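Local coordinates for protein succinate dehydrogenase subunit A (PDB 6LUM) that probably oxidises succinate to fumarate as the FAD-carrying flavoprotein subunit of succinate dehydrogenase, passing the electrons on to the iron-sulfur subunit, at residues D[97-103]-D[142-147]; D[232-238]-D[551-555]; D[449-454]-D[488-492]. One frame throughout, in Å; residues are numbered along the deposited sequence.

Contact 1 of 3, residues D[97-103]-D[142-147]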
ATOM      1  N   LEU D  97       3.828  -4.370 -27.423  1.00 21.75           N
ATOM      2  CA  LEU D  97       5.171  -4.613 -26.913  1.00 21.75           C
ATOM      3  C   LEU D  97       5.819  -3.309 -26.482  1.00 21.75           C
ATOM      4  O   LEU D  97       6.406  -3.221 -25.401  1.00 21.75           O
ATOM      5  CB  LEU D  97       6.024  -5.307 -27.964  1.00 21.75           C
ATOM      6  CG  LEU D  97       6.101  -6.819 -27.883  1.00 21.75           C
ATOM      7  CD1 LEU D  97       7.014  -7.280 -28.961  1.00 21.75           C
ATOM      8  CD2 LEU D  97       6.604  -7.251 -26.539  1.00 21.75           C
ATOM      9  N   GLU D  98       5.705  -2.272 -27.313  1.00 24.57           N
ATOM     10  CA  GLU D  98       6.294  -0.985 -26.954  1.00 24.57           C
ATOM     11  C   GLU D  98       5.631  -0.388 -25.721  1.00 24.57           C
ATOM     12  O   GLU D  98       6.284   0.286 -24.922  1.00 24.57           O
ATOM     13  CB  GLU D  98       6.197  -0.015 -28.125  1.00 24.57           C
ATOM     14  CG  GLU D  98       7.229   1.078 -28.095  1.00 24.57           C
ATOM     15  CD  GLU D  98       6.895   2.155 -27.097  1.00 24.57           C
ATOM     16  OE1 GLU D  98       5.700   2.318 -26.784  1.00 24.57           O
ATOM     17  OE2 GLU D  98       7.818   2.839 -26.616  1.00 24.57           O
ATOM     18  N   LYS D  99       4.334  -0.600 -25.558  1.00 26.21           N
ATOM     19  CA  LYS D  99       3.660  -0.055 -24.390  1.00 26.21           C
ATOM     20  C   LYS D  99       3.851  -0.901 -23.143  1.00 26.21           C
ATOM     21  O   LYS D  99       3.491  -0.449 -22.055  1.00 26.21           O
ATOM     22  CB  LYS D  99       2.169   0.115 -24.673  1.00 26.21           C
ATOM     23  CG  LYS D  99       1.850   1.285 -25.584  1.00 26.21           C
ATOM     24  CD  LYS D  99       0.361   1.470 -25.728  1.00 26.21           C
ATOM     25  CE  LYS D  99      -0.252   0.337 -26.514  1.00 26.21           C
ATOM     26  NZ  LYS D  99      -1.727   0.312 -26.375  1.00 26.21           N
ATOM     27  N   MET D 100       4.387  -2.114 -23.270  1.00 20.94           N
ATOM     28  CA  MET D 100       4.736  -2.909 -22.100  1.00 20.94           C
ATOM     29  C   MET D 100       6.112  -2.573 -21.554  1.00 20.94           C
ATOM     30  O   MET D 100       6.456  -3.033 -20.465  1.00 20.94           O
ATOM     31  CB  MET D 100       4.680  -4.401 -22.428  1.00 20.94           C
ATOM     32  CG  MET D 100       3.335  -5.044 -22.156  1.00 20.94           C
ATOM     33  SD  MET D 100       3.367  -6.842 -22.095  1.00 20.94           S
ATOM     34  CE  MET D 100       4.065  -7.228 -23.686  1.00 20.94           C
ATOM     35  N   GLY D 101       6.903  -1.796 -22.283  1.00 16.20           N
ATOM     36  CA  GLY D 101       8.216  -1.406 -21.833  1.00 16.20           C
ATOM     37  C   GLY D 101       9.311  -1.759 -22.811  1.00 16.20           C
ATOM     38  O   GLY D 101      10.477  -1.826 -22.424  1.00 16.20           O
ATOM     39  N   MET D 102       8.970  -1.969 -24.070  1.00 14.69           N
ATOM     40  CA  MET D 102      10.148  -2.497 -24.739  1.00 14.69           C
ATOM     41  C   MET D 102      10.979  -1.375 -25.345  1.00 14.69           C
ATOM     42  O   MET D 102      10.433  -0.470 -25.969  1.00 14.69           O
ATOM     43  CB  MET D 102       9.760  -3.484 -25.829  1.00 14.69           C
ATOM     44  CG  MET D 102      10.944  -4.163 -26.444  1.00 14.69           C
ATOM     45  SD  MET D 102      10.567  -5.118 -27.887  1.00 14.69           S
ATOM     46  CE  MET D 102      12.121  -4.975 -28.736  1.00 14.69           C
ATOM     47  N   PRO D 103      12.291  -1.408 -25.187  1.00 16.03           N
ATOM     48  CA  PRO D 103      13.143  -0.331 -25.706  1.00 16.03           C
ATOM     49  C   PRO D 103      13.457  -0.412 -27.196  1.00 16.03           C
ATOM     50  O   PRO D 103      14.531  -0.803 -27.623  1.00 16.03           O
ATOM     51  CB  PRO D 103      14.412  -0.490 -24.870  1.00 16.03           C
ATOM     52  CG  PRO D 103      14.464  -1.903 -24.578  1.00 16.03           C
ATOM     53  CD  PRO D 103      13.061  -2.327 -24.338  1.00 16.03           C
ATOM     54  N   MET D 142      15.339  -8.467 -26.044  1.00  9.75           N
ATOM     55  CA  MET D 142      14.494  -7.439 -25.450  1.00  9.75           C
ATOM     56  C   MET D 142      13.050  -7.889 -25.353  1.00  9.75           C
ATOM     57  O   MET D 142      12.371  -7.591 -24.369  1.00  9.75           O
ATOM     58  CB  MET D 142      14.565  -6.164 -26.265  1.00  9.75           C
ATOM     59  CG  MET D 142      15.930  -5.645 -26.471  1.00  9.75           C
ATOM     60  SD  MET D 142      16.717  -5.134 -24.962  1.00  9.75           S
ATOM     61  CE  MET D 142      18.064  -4.237 -25.700  1.00  9.75           C
ATOM     62  N   ILE D 143      12.550  -8.571 -26.378  1.00  8.68           N
ATOM     63  CA  ILE D 143      11.180  -9.072 -26.322  1.00  8.68           C
ATOM     64  C   ILE D 143      11.024 -10.044 -25.163  1.00  8.68           C
ATOM     65  O   ILE D 143      10.061  -9.972 -24.393  1.00  8.68           O
ATOM     66  CB  ILE D 143      10.791  -9.725 -27.656  1.00  8.68           C
ATOM     67  CG1 ILE D 143      10.922  -8.729 -28.792  1.00  8.68           C
ATOM     68  CG2 ILE D 143       9.389 -10.220 -27.604  1.00  8.68           C
ATOM     69  CD1 ILE D 143      10.566  -9.305 -30.107  1.00  8.68           C
ATOM     70  N   LEU D 144      11.977 -10.963 -25.020  1.00  7.38           N
ATOM     71  CA  LEU D 144      11.932 -11.937 -23.937  1.00  7.38           C
ATOM     72  C   LEU D 144      12.024 -11.266 -22.577  1.00  7.38           C
ATOM     73  O   LEU D 144      11.292 -11.627 -21.651  1.00  7.38           O
ATOM     74  CB  LEU D 144      13.063 -12.938 -24.117  1.00  7.38           C
ATOM     75  CG  LEU D 144      12.984 -14.344 -23.547  1.00  7.38           C
ATOM     76  CD1 LEU D 144      11.744 -15.019 -23.990  1.00  7.38           C
ATOM     77  CD2 LEU D 144      14.170 -15.088 -24.045  1.00  7.38           C
ATOM     78  N   GLN D 145      12.915 -10.288 -22.427  1.00  4.35           N
ATOM     79  CA  GLN D 145      13.015  -9.584 -21.156  1.00  4.35           C
ATOM     80  C   GLN D 145      11.733  -8.840 -20.835  1.00  4.35           C
ATOM     81  O   GLN D 145      11.301  -8.821 -19.686  1.00  4.35           O
ATOM     82  CB  GLN D 145      14.187  -8.618 -21.174  1.00  4.35           C
ATOM     83  CG  GLN D 145      15.531  -9.272 -21.235  1.00  4.35           C
ATOM     84  CD  GLN D 145      15.987  -9.809 -19.907  1.00  4.35           C
ATOM     85  OE1 GLN D 145      15.669  -9.255 -18.861  1.00  4.35           O
ATOM     86  NE2 GLN D 145      16.741 -10.899 -19.940  1.00  4.35           N
ATOM     87  N   THR D 146      11.111  -8.218 -21.832  1.00  7.36           N
ATOM     88  CA  THR D 146       9.880  -7.474 -21.592  1.00  7.36           C
ATOM     89  C   THR D 146       8.753  -8.397 -21.161  1.00  7.36           C
ATOM     90  O   THR D 146       8.023  -8.105 -20.205  1.00  7.36           O
ATOM     91  CB  THR D 146       9.493  -6.716 -22.846  1.00  7.36           C
ATOM     92  OG1 THR D 146      10.533  -5.793 -23.167  1.00  7.36           O
ATOM     93  CG2 THR D 146       8.226  -5.977 -22.621  1.00  7.36           C
ATOM     94  N   LEU D 147       8.600  -9.524 -21.851  1.00  6.98           N
ATOM     95  CA  LEU D 147       7.556 -10.468 -21.481  1.00  6.98           C
ATOM     96  C   LEU D 147       7.806 -11.047 -20.098  1.00  6.98           C
ATOM     97  O   LEU D 147       6.866 -11.236 -19.321  1.00  6.98           O
ATOM     98  CB  LEU D 147       7.463 -11.566 -22.528  1.00  6.98           C
ATOM     99  CG  LEU D 147       7.067 -11.029 -23.895  1.00  6.98           C
ATOM    100  CD1 LEU D 147       7.195 -12.089 -24.938  1.00  6.98           C
ATOM    101  CD2 LEU D 147       5.666 -10.514 -23.847  1.00  6.98           C
TER
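P103 meets M142 through CG of its pyrrolidine ring, 4.0 Å from M142 SD, while the flat carbonyl group of M142 accepts hydrogen bonds from T146 N and T146 OG1 on opposite faces of its plane. The hydroxyl bond, T146 OG1 to M142 O at 2.8 Å, is tilted 32° from that plane. It fixes the rotation of T146, whose CG2 then lies 3.9 Å from M100 CB. M102 carries much of the packing: with CG anti to the backbone N (chi1 -174°) and the chain extended, it passes T146 at about a right angle, bringing SD to 3.7 Å from I143 CG1 and CE to 3.7 Å from M142 CB. L97 CD1 touches I143 CG2 at 4.0 Å. M100 instead bends at chi3 (-56°), which places its CE 3.7 Å from L147 CD2. Helix 80-100 ends in a Schellman motif at G101, whose positive phi starts the turn toward M102 and P103. R204 of subunit B packs on P103, and T172 of subunit B on M142. No hydrogen bond joins the two segments, and T146 spends its hydroxyl on its own helix, so thioether and aliphatic packing joins the end of helix 80-100 and the turn after it to helix 139-153.

Contact 2 of 3, residues D[232-238]-D[551-555]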
ATOM      1  N   LEU D 232      -2.489 -37.717 -32.154  1.00 17.38           N
ATOM      2  CA  LEU D 232      -2.862 -36.548 -32.921  1.00 17.38           C
ATOM      3  C   LEU D 232      -1.908 -36.379 -34.101  1.00 17.38           C
ATOM      4  O   LEU D 232      -0.827 -36.964 -34.119  1.00 17.38           O
ATOM      5  CB  LEU D 232      -2.848 -35.319 -32.020  1.00 17.38           C
ATOM      6  CG  LEU D 232      -3.598 -35.512 -30.708  1.00 17.38           C
ATOM      7  CD1 LEU D 232      -3.287 -34.416 -29.720  1.00 17.38           C
ATOM      8  CD2 LEU D 232      -5.070 -35.553 -30.982  1.00 17.38           C
ATOM      9  N   PRO D 233      -2.287 -35.601 -35.110  1.00 18.94           N
ATOM     10  CA  PRO D 233      -1.471 -35.497 -36.319  1.00 18.94           C
ATOM     11  C   PRO D 233      -0.414 -34.402 -36.233  1.00 18.94           C
ATOM     12  O   PRO D 233      -0.432 -33.544 -35.353  1.00 18.94           O
ATOM     13  CB  PRO D 233      -2.509 -35.153 -37.384  1.00 18.94           C
ATOM     14  CG  PRO D 233      -3.478 -34.352 -36.665  1.00 18.94           C
ATOM     15  CD  PRO D 233      -3.572 -34.908 -35.284  1.00 18.94           C
ATOM     16  N   LEU D 234       0.516 -34.450 -37.183  1.00 18.44           N
ATOM     17  CA  LEU D 234       1.516 -33.406 -37.357  1.00 18.44           C
ATOM     18  C   LEU D 234       1.505 -32.963 -38.808  1.00 18.44           C
ATOM     19  O   LEU D 234       1.427 -33.794 -39.711  1.00 18.44           O
ATOM     20  CB  LEU D 234       2.913 -33.884 -36.977  1.00 18.44           C
ATOM     21  CG  LEU D 234       3.290 -33.886 -35.502  1.00 18.44           C
ATOM     22  CD1 LEU D 234       4.762 -34.073 -35.373  1.00 18.44           C
ATOM     23  CD2 LEU D 234       2.875 -32.612 -34.848  1.00 18.44           C
ATOM     24  N   GLU D 235       1.605 -31.661 -39.030  1.00 26.64           N
ATOM     25  CA  GLU D 235       1.319 -31.067 -40.326  1.00 26.64           C
ATOM     26  C   GLU D 235       2.570 -30.443 -40.921  1.00 26.64           C
ATOM     27  O   GLU D 235       3.250 -29.664 -40.254  1.00 26.64           O
ATOM     28  CB  GLU D 235       0.224 -30.012 -40.190  1.00 26.64           C
ATOM     29  CG  GLU D 235      -0.305 -29.488 -41.496  1.00 26.64           C
ATOM     30  CD  GLU D 235      -0.993 -28.151 -41.350  1.00 26.64           C
ATOM     31  OE1 GLU D 235      -1.935 -28.038 -40.544  1.00 26.64           O
ATOM     32  OE2 GLU D 235      -0.590 -27.203 -42.046  1.00 26.64           O
ATOM     33  N   ASP D 236       2.866 -30.790 -42.173  1.00 28.52           N
ATOM     34  CA  ASP D 236       3.874 -30.094 -42.976  1.00 28.52           C
ATOM     35  C   ASP D 236       5.260 -30.148 -42.346  1.00 28.52           C
ATOM     36  O   ASP D 236       5.945 -29.135 -42.232  1.00 28.52           O
ATOM     37  CB  ASP D 236       3.463 -28.642 -43.210  1.00 28.52           C
ATOM     38  CG  ASP D 236       2.870 -28.415 -44.573  1.00 28.52           C
ATOM     39  OD1 ASP D 236       2.981 -29.318 -45.427  1.00 28.52           O
ATOM     40  OD2 ASP D 236       2.299 -27.326 -44.794  1.00 28.52           O
ATOM     41  N   MET D 237       5.693 -31.343 -41.962  1.00 22.55           N
ATOM     42  CA  MET D 237       6.946 -31.471 -41.230  1.00 22.55           C
ATOM     43  C   MET D 237       8.166 -31.618 -42.123  1.00 22.55           C
ATOM     44  O   MET D 237       9.287 -31.583 -41.614  1.00 22.55           O
ATOM     45  CB  MET D 237       6.877 -32.654 -40.271  1.00 22.55           C
ATOM     46  CG  MET D 237       6.234 -32.324 -38.956  1.00 22.55           C
ATOM     47  SD  MET D 237       7.254 -31.295 -37.913  1.00 22.55           S
ATOM     48  CE  MET D 237       8.650 -32.375 -37.657  1.00 22.55           C
ATOM     49  N   GLU D 238       7.993 -31.769 -43.425  1.00 22.92           N
ATOM     50  CA  GLU D 238       9.130 -31.861 -44.323  1.00 22.92           C
ATOM     51  C   GLU D 238       9.634 -30.506 -44.780  1.00 22.92           C
ATOM     52  O   GLU D 238      10.550 -30.451 -45.602  1.00 22.92           O
ATOM     53  CB  GLU D 238       8.771 -32.699 -45.543  1.00 22.92           C
ATOM     54  CG  GLU D 238       7.854 -32.013 -46.521  1.00 22.92           C
ATOM     55  CD  GLU D 238       6.399 -32.213 -46.187  1.00 22.92           C
ATOM     56  OE1 GLU D 238       6.093 -32.535 -45.024  1.00 22.92           O
ATOM     57  OE2 GLU D 238       5.556 -32.061 -47.088  1.00 22.92           O
ATOM     58  N   HIS D 551      -1.520 -29.321 -47.476  1.00 29.93           N
ATOM     59  CA  HIS D 551      -0.712 -29.667 -46.324  1.00 29.93           C
ATOM     60  C   HIS D 551      -0.701 -31.175 -46.150  1.00 29.93           C
ATOM     61  O   HIS D 551      -1.713 -31.843 -46.365  1.00 29.93           O
ATOM     62  CB  HIS D 551      -1.262 -29.011 -45.064  1.00 29.93           C
ATOM     63  CG  HIS D 551      -1.220 -27.517 -45.084  1.00 29.93           C
ATOM     64  ND1 HIS D 551      -0.049 -26.806 -45.215  1.00 29.93           N
ATOM     65  CD2 HIS D 551      -2.206 -26.599 -44.969  1.00 29.93           C
ATOM     66  CE1 HIS D 551      -0.316 -25.514 -45.189  1.00 29.93           C
ATOM     67  NE2 HIS D 551      -1.617 -25.361 -45.039  1.00 29.93           N
ATOM     68  N   THR D 552       0.449 -31.712 -45.770  1.00 29.31           N
ATOM     69  CA  THR D 552       0.565 -33.120 -45.431  1.00 29.31           C
ATOM     70  C   THR D 552       0.333 -33.288 -43.943  1.00 29.31           C
ATOM     71  O   THR D 552       0.851 -32.511 -43.141  1.00 29.31           O
ATOM     72  CB  THR D 552       1.949 -33.650 -45.799  1.00 29.31           C
ATOM     73  OG1 THR D 552       2.160 -33.516 -47.208  1.00 29.31           O
ATOM     74  CG2 THR D 552       2.076 -35.102 -45.416  1.00 29.31           C
ATOM     75  N   MET D 553      -0.447 -34.293 -43.567  1.00 30.88           N
ATOM     76  CA  MET D 553      -0.706 -34.583 -42.166  1.00 30.88           C
ATOM     77  C   MET D 553      -0.329 -36.026 -41.888  1.00 30.88           C
ATOM     78  O   MET D 553      -0.648 -36.915 -42.678  1.00 30.88           O
ATOM     79  CB  MET D 553      -2.166 -34.316 -41.815  1.00 30.88           C
ATOM     80  CG  MET D 553      -2.571 -32.891 -42.086  1.00 30.88           C
ATOM     81  SD  MET D 553      -4.126 -32.432 -41.332  1.00 30.88           S
ATOM     82  CE  MET D 553      -3.653 -32.403 -39.622  1.00 30.88           C
ATOM     83  N   ALA D 554       0.368 -36.254 -40.785  1.00 24.14           N
ATOM     84  CA  ALA D 554       0.895 -37.565 -40.454  1.00 24.14           C
ATOM     85  C   ALA D 554       0.321 -38.021 -39.126  1.00 24.14           C
ATOM     86  O   ALA D 554       0.293 -37.247 -38.162  1.00 24.14           O
ATOM     87  CB  ALA D 554       2.418 -37.537 -40.392  1.00 24.14           C
ATOM     88  N   TYR D 555      -0.140 -39.270 -39.087  1.00 26.73           N
ATOM     89  CA  TYR D 555      -0.667 -39.907 -37.892  1.00 26.73           C
ATOM     90  C   TYR D 555       0.173 -41.130 -37.561  1.00 26.73           C
ATOM     91  O   TYR D 555       0.549 -41.894 -38.453  1.00 26.73           O
ATOM     92  CB  TYR D 555      -2.119 -40.350 -38.071  1.00 26.73           C
ATOM     93  CG  TYR D 555      -3.081 -39.282 -38.511  1.00 26.73           C
ATOM     94  CD1 TYR D 555      -3.208 -38.945 -39.844  1.00 26.73           C
ATOM     95  CD2 TYR D 555      -3.887 -38.633 -37.596  1.00 26.73           C
ATOM     96  CE1 TYR D 555      -4.087 -37.985 -40.248  1.00 26.73           C
ATOM     97  CE2 TYR D 555      -4.772 -37.671 -37.994  1.00 26.73           C
ATOM     98  CZ  TYR D 555      -4.867 -37.348 -39.322  1.00 26.73           C
ATOM     99  OH  TYR D 555      -5.753 -36.383 -39.729  1.00 26.73           O
TER
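L234 and A554 form an antiparallel hydrogen-bonded pair, with L234 N 3.0 Å from A554 O and A554 N 2.9 Å from L234 O. D236 N continues the ladder to T552 O at 2.8 Å. Between these bonds E235 and M553 make a non-hydrogen-bonded pair, where CA-H...O contacts run from M553 CA to L234 O and from E235 CA to T552 O. Among polar side chains, two carboxylates meet the H551 imidazole. ND1 donates to D236 OD2 at the ring edge, the planes 78° apart; the modelled bond is too short for its length to be trusted. E235, extended with CG anti to the backbone N (chi1 -171°), lays OE2 over one ring face, while its OE1 pairs with K570. E238 OE2 forms a salt bridge with R528. The apolar group centres on P233: its CB makes a CH-pi contact over the Y555 face, 3.8 Å from the ring centroid, and its CG lies 3.5 Å from M553 CE. Strand 550-556 is the middle of a three-stranded antiparallel sheet, with 565-571 as its other neighbour. L224 and F228 of helix 223-229 cover L234, and P361 of strand 360-361 packs on P233, E235 and M553.

Contact 3 of 3, residues D[449-454]-D[488-492]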
ATOM      1  N   GLU D 449      24.831 -49.745 -25.715  1.00 36.32           N
ATOM      2  CA  GLU D 449      24.888 -48.673 -26.696  1.00 36.32           C
ATOM      3  C   GLU D 449      25.101 -47.344 -25.988  1.00 36.32           C
ATOM      4  O   GLU D 449      24.838 -47.207 -24.794  1.00 36.32           O
ATOM      5  CB  GLU D 449      23.612 -48.614 -27.535  1.00 36.32           C
ATOM      6  CG  GLU D 449      23.254 -49.916 -28.198  1.00 36.32           C
ATOM      7  CD  GLU D 449      24.043 -50.163 -29.451  1.00 36.32           C
ATOM      8  OE1 GLU D 449      24.712 -49.224 -29.923  1.00 36.32           O
ATOM      9  OE2 GLU D 449      23.994 -51.296 -29.971  1.00 36.32           O
ATOM     10  N   ARG D 450      25.581 -46.360 -26.738  1.00 28.09           N
ATOM     11  CA  ARG D 450      25.856 -45.040 -26.198  1.00 28.09           C
ATOM     12  C   ARG D 450      24.909 -44.025 -26.817  1.00 28.09           C
ATOM     13  O   ARG D 450      24.805 -43.934 -28.044  1.00 28.09           O
ATOM     14  CB  ARG D 450      27.305 -44.635 -26.452  1.00 28.09           C
ATOM     15  CG  ARG D 450      27.831 -43.634 -25.446  1.00 28.09           C
ATOM     16  CD  ARG D 450      29.149 -43.048 -25.882  1.00 28.09           C
ATOM     17  NE  ARG D 450      30.269 -43.901 -25.512  1.00 28.09           N
ATOM     18  CZ  ARG D 450      31.146 -44.389 -26.377  1.00 28.09           C
ATOM     19  NH1 ARG D 450      32.136 -45.156 -25.956  1.00 28.09           N
ATOM     20  NH2 ARG D 450      31.034 -44.109 -27.664  1.00 28.09           N
ATOM     21  N   VAL D 451      24.225 -43.265 -25.961  1.00 19.60           N
ATOM     22  CA  VAL D 451      23.267 -42.278 -26.443  1.00 19.60           C
ATOM     23  C   VAL D 451      23.951 -41.268 -27.345  1.00 19.60           C
ATOM     24  O   VAL D 451      23.400 -40.863 -28.373  1.00 19.60           O
ATOM     25  CB  VAL D 451      22.574 -41.590 -25.259  1.00 19.60           C
ATOM     26  CG1 VAL D 451      21.815 -40.388 -25.730  1.00 19.60           C
ATOM     27  CG2 VAL D 451      21.657 -42.551 -24.576  1.00 19.60           C
ATOM     28  N   ALA D 452      25.155 -40.838 -26.978  1.00 20.02           N
ATOM     29  CA  ALA D 452      25.873 -39.878 -27.805  1.00 20.02           C
ATOM     30  C   ALA D 452      26.185 -40.457 -29.173  1.00 20.02           C
ATOM     31  O   ALA D 452      26.119 -39.749 -30.180  1.00 20.02           O
ATOM     32  CB  ALA D 452      27.151 -39.439 -27.106  1.00 20.02           C
ATOM     33  N   ASP D 453      26.495 -41.751 -29.240  1.00 26.92           N
ATOM     34  CA  ASP D 453      26.791 -42.371 -30.527  1.00 26.92           C
ATOM     35  C   ASP D 453      25.542 -42.491 -31.386  1.00 26.92           C
ATOM     36  O   ASP D 453      25.579 -42.202 -32.587  1.00 26.92           O
ATOM     37  CB  ASP D 453      27.422 -43.743 -30.319  1.00 26.92           C
ATOM     38  CG  ASP D 453      28.933 -43.683 -30.260  1.00 26.92           C
ATOM     39  OD1 ASP D 453      29.477 -42.581 -30.047  1.00 26.92           O
ATOM     40  OD2 ASP D 453      29.577 -44.738 -30.429  1.00 26.92           O
ATOM     41  N   ILE D 454      24.426 -42.908 -30.791  1.00 22.08           N
ATOM     42  CA  ILE D 454      23.181 -43.006 -31.547  1.00 22.08           C
ATOM     43  C   ILE D 454      22.763 -41.641 -32.068  1.00 22.08           C
ATOM     44  O   ILE D 454      22.373 -41.495 -33.232  1.00 22.08           O
ATOM     45  CB  ILE D 454      22.077 -43.633 -30.684  1.00 22.08           C
ATOM     46  CG1 ILE D 454      22.376 -45.098 -30.430  1.00 22.08           C
ATOM     47  CG2 ILE D 454      20.744 -43.500 -31.362  1.00 22.08           C
ATOM     48  CD1 ILE D 454      21.447 -45.702 -29.455  1.00 22.08           C
ATOM     49  N   ARG D 488      18.412 -49.831 -32.300  1.00 26.99           N
ATOM     50  CA  ARG D 488      19.527 -49.698 -31.363  1.00 26.99           C
ATOM     51  C   ARG D 488      19.112 -48.952 -30.105  1.00 26.99           C
ATOM     52  O   ARG D 488      19.530 -49.313 -29.005  1.00 26.99           O
ATOM     53  CB  ARG D 488      20.701 -48.989 -32.022  1.00 26.99           C
ATOM     54  CG  ARG D 488      21.432 -49.834 -33.020  1.00 26.99           C
ATOM     55  CD  ARG D 488      22.418 -49.009 -33.805  1.00 26.99           C
ATOM     56  NE  ARG D 488      23.270 -48.205 -32.939  1.00 26.99           N
ATOM     57  CZ  ARG D 488      24.288 -47.472 -33.373  1.00 26.99           C
ATOM     58  NH1 ARG D 488      25.012 -46.770 -32.517  1.00 26.99           N
ATOM     59  NH2 ARG D 488      24.580 -47.439 -34.662  1.00 26.99           N
ATOM     60  N   TYR D 489      18.297 -47.912 -30.242  1.00 21.33           N
ATOM     61  CA  TYR D 489      17.826 -47.158 -29.088  1.00 21.33           C
ATOM     62  C   TYR D 489      17.125 -48.042 -28.075  1.00 21.33           C
ATOM     63  O   TYR D 489      17.015 -47.661 -26.908  1.00 21.33           O
ATOM     64  CB  TYR D 489      16.887 -46.045 -29.554  1.00 21.33           C
ATOM     65  CG  TYR D 489      16.277 -45.204 -28.462  1.00 21.33           C
ATOM     66  CD1 TYR D 489      16.939 -44.104 -27.959  1.00 21.33           C
ATOM     67  CD2 TYR D 489      15.031 -45.494 -27.955  1.00 21.33           C
ATOM     68  CE1 TYR D 489      16.384 -43.332 -26.974  1.00 21.33           C
ATOM     69  CE2 TYR D 489      14.471 -44.729 -26.970  1.00 21.33           C
ATOM     70  CZ  TYR D 489      15.152 -43.648 -26.487  1.00 21.33           C
ATOM     71  OH  TYR D 489      14.591 -42.881 -25.502  1.00 21.33           O
ATOM     72  N   SER D 490      16.662 -49.218 -28.490  1.00 25.32           N
ATOM     73  CA  SER D 490      15.972 -50.127 -27.587  1.00 25.32           C
ATOM     74  C   SER D 490      16.840 -50.565 -26.419  1.00 25.32           C
ATOM     75  O   SER D 490      16.308 -51.012 -25.398  1.00 25.32           O
ATOM     76  CB  SER D 490      15.503 -51.353 -28.359  1.00 25.32           C
ATOM     77  OG  SER D 490      14.926 -52.305 -27.492  1.00 25.32           O
ATOM     78  N   ARG D 491      18.160 -50.455 -26.544  1.00 31.90           N
ATOM     79  CA  ARG D 491      19.095 -50.915 -25.524  1.00 31.90           C
ATOM     80  C   ARG D 491      20.171 -49.850 -25.312  1.00 31.90           C
ATOM     81  O   ARG D 491      21.241 -49.890 -25.913  1.00 31.90           O
ATOM     82  CB  ARG D 491      19.675 -52.251 -25.936  1.00 31.90           C
ATOM     83  CG  ARG D 491      20.260 -52.269 -27.325  1.00 31.90           C
ATOM     84  CD  ARG D 491      20.731 -53.641 -27.696  1.00 31.90           C
ATOM     85  NE  ARG D 491      21.559 -53.607 -28.891  1.00 31.90           N
ATOM     86  CZ  ARG D 491      21.093 -53.746 -30.123  1.00 31.90           C
ATOM     87  NH1 ARG D 491      19.798 -53.936 -30.321  1.00 31.90           N
ATOM     88  NH2 ARG D 491      21.921 -53.701 -31.155  1.00 31.90           N
ATOM     89  N   ILE D 492      19.898 -48.902 -24.422  1.00 29.40           N
ATOM     90  CA  ILE D 492      20.870 -47.863 -24.113  1.00 29.40           C
ATOM     91  C   ILE D 492      21.180 -47.903 -22.629  1.00 29.40           C
ATOM     92  O   ILE D 492      20.539 -48.632 -21.867  1.00 29.40           O
ATOM     93  CB  ILE D 492      20.370 -46.466 -24.519  1.00 29.40           C
ATOM     94  CG1 ILE D 492      18.947 -46.253 -24.015  1.00 29.40           C
ATOM     95  CG2 ILE D 492      20.460 -46.267 -26.019  1.00 29.40           C
ATOM     96  CD1 ILE D 492      18.521 -44.832 -24.034  1.00 29.40           C
TER
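A salt-bridge network of E449, R488 and R491 joins the residue just before the N-cap of helix 451-465 to the type I beta turn R488-R491 at the end of helix 472-488, in the helical C-terminal part of the flavoprotein. E449 lies between the two arginines and divides its carboxylate: OE1 is 3.5 Å from R488 NE and OE2 is 3.4 Å from R491 NH2. R488 crosses E449 at about a right angle and R491 crosses it obliquely, their planes turned 40° and 65° from the carboxylate, so neither pair is a flat two-pronged bridge, and no hydrogen bond accompanies them. R488 gets there by a bend at chi3 (50°) that swings its end over toward E449, whereas R491 stays extended from CG to NE and reaches the other oxygen. With an alanine at E449 the two guanidinium groups would probably lose the carboxylate they share, and their ends would be freer to turn. Next to E449, R450 holds the N-cap position; its O accepts from I454 N, and its guanidinium bridges forward to D453, R450 NH2 lying 3.2 Å from D453 OD2. W65 of subunit B packs on R450, and Y66 of subunit B on D453. Beneath the charges the contact is apolar. I454 and R488 run antiparallel alongside one another, with I454 CG1 3.8 Å from R488 NH1. There the side chains of I454 and I492 cross at about a right angle, CD1 of I454 touching CG2 of I492 at 3.6 Å, while the same methyl reaches the backbone of Y489, CD1 to CA 3.9 Å. L511 of helix 503-527 packs on V451, I454 and Y489, and A508 O receives the Y489 hydroxyl. At the far end of this seam V451 CG2 lies 3.9 Å from I492 CD1.

In the fold
The three contacts are spread through the subunit without touching. Contact 1 lies on the opposite side of the chain's centre from contacts 2 and 3, its centre about 34 Å and about 43 Å from theirs. Contacts 2 and 3 are about 27 Å apart between centres and about 16 Å between nearest atoms, and both segments of contact 3 fall in the sequence between the two strands of contact 2. FAD lies nearest to contact 1, about 8 Å from the side chain of L147, and about 13 Å from those of L234 and Y489. Contact 2 joins the FAD-binding part of the chain to its C-terminal part, while contacts 1 and 3 each border subunit B.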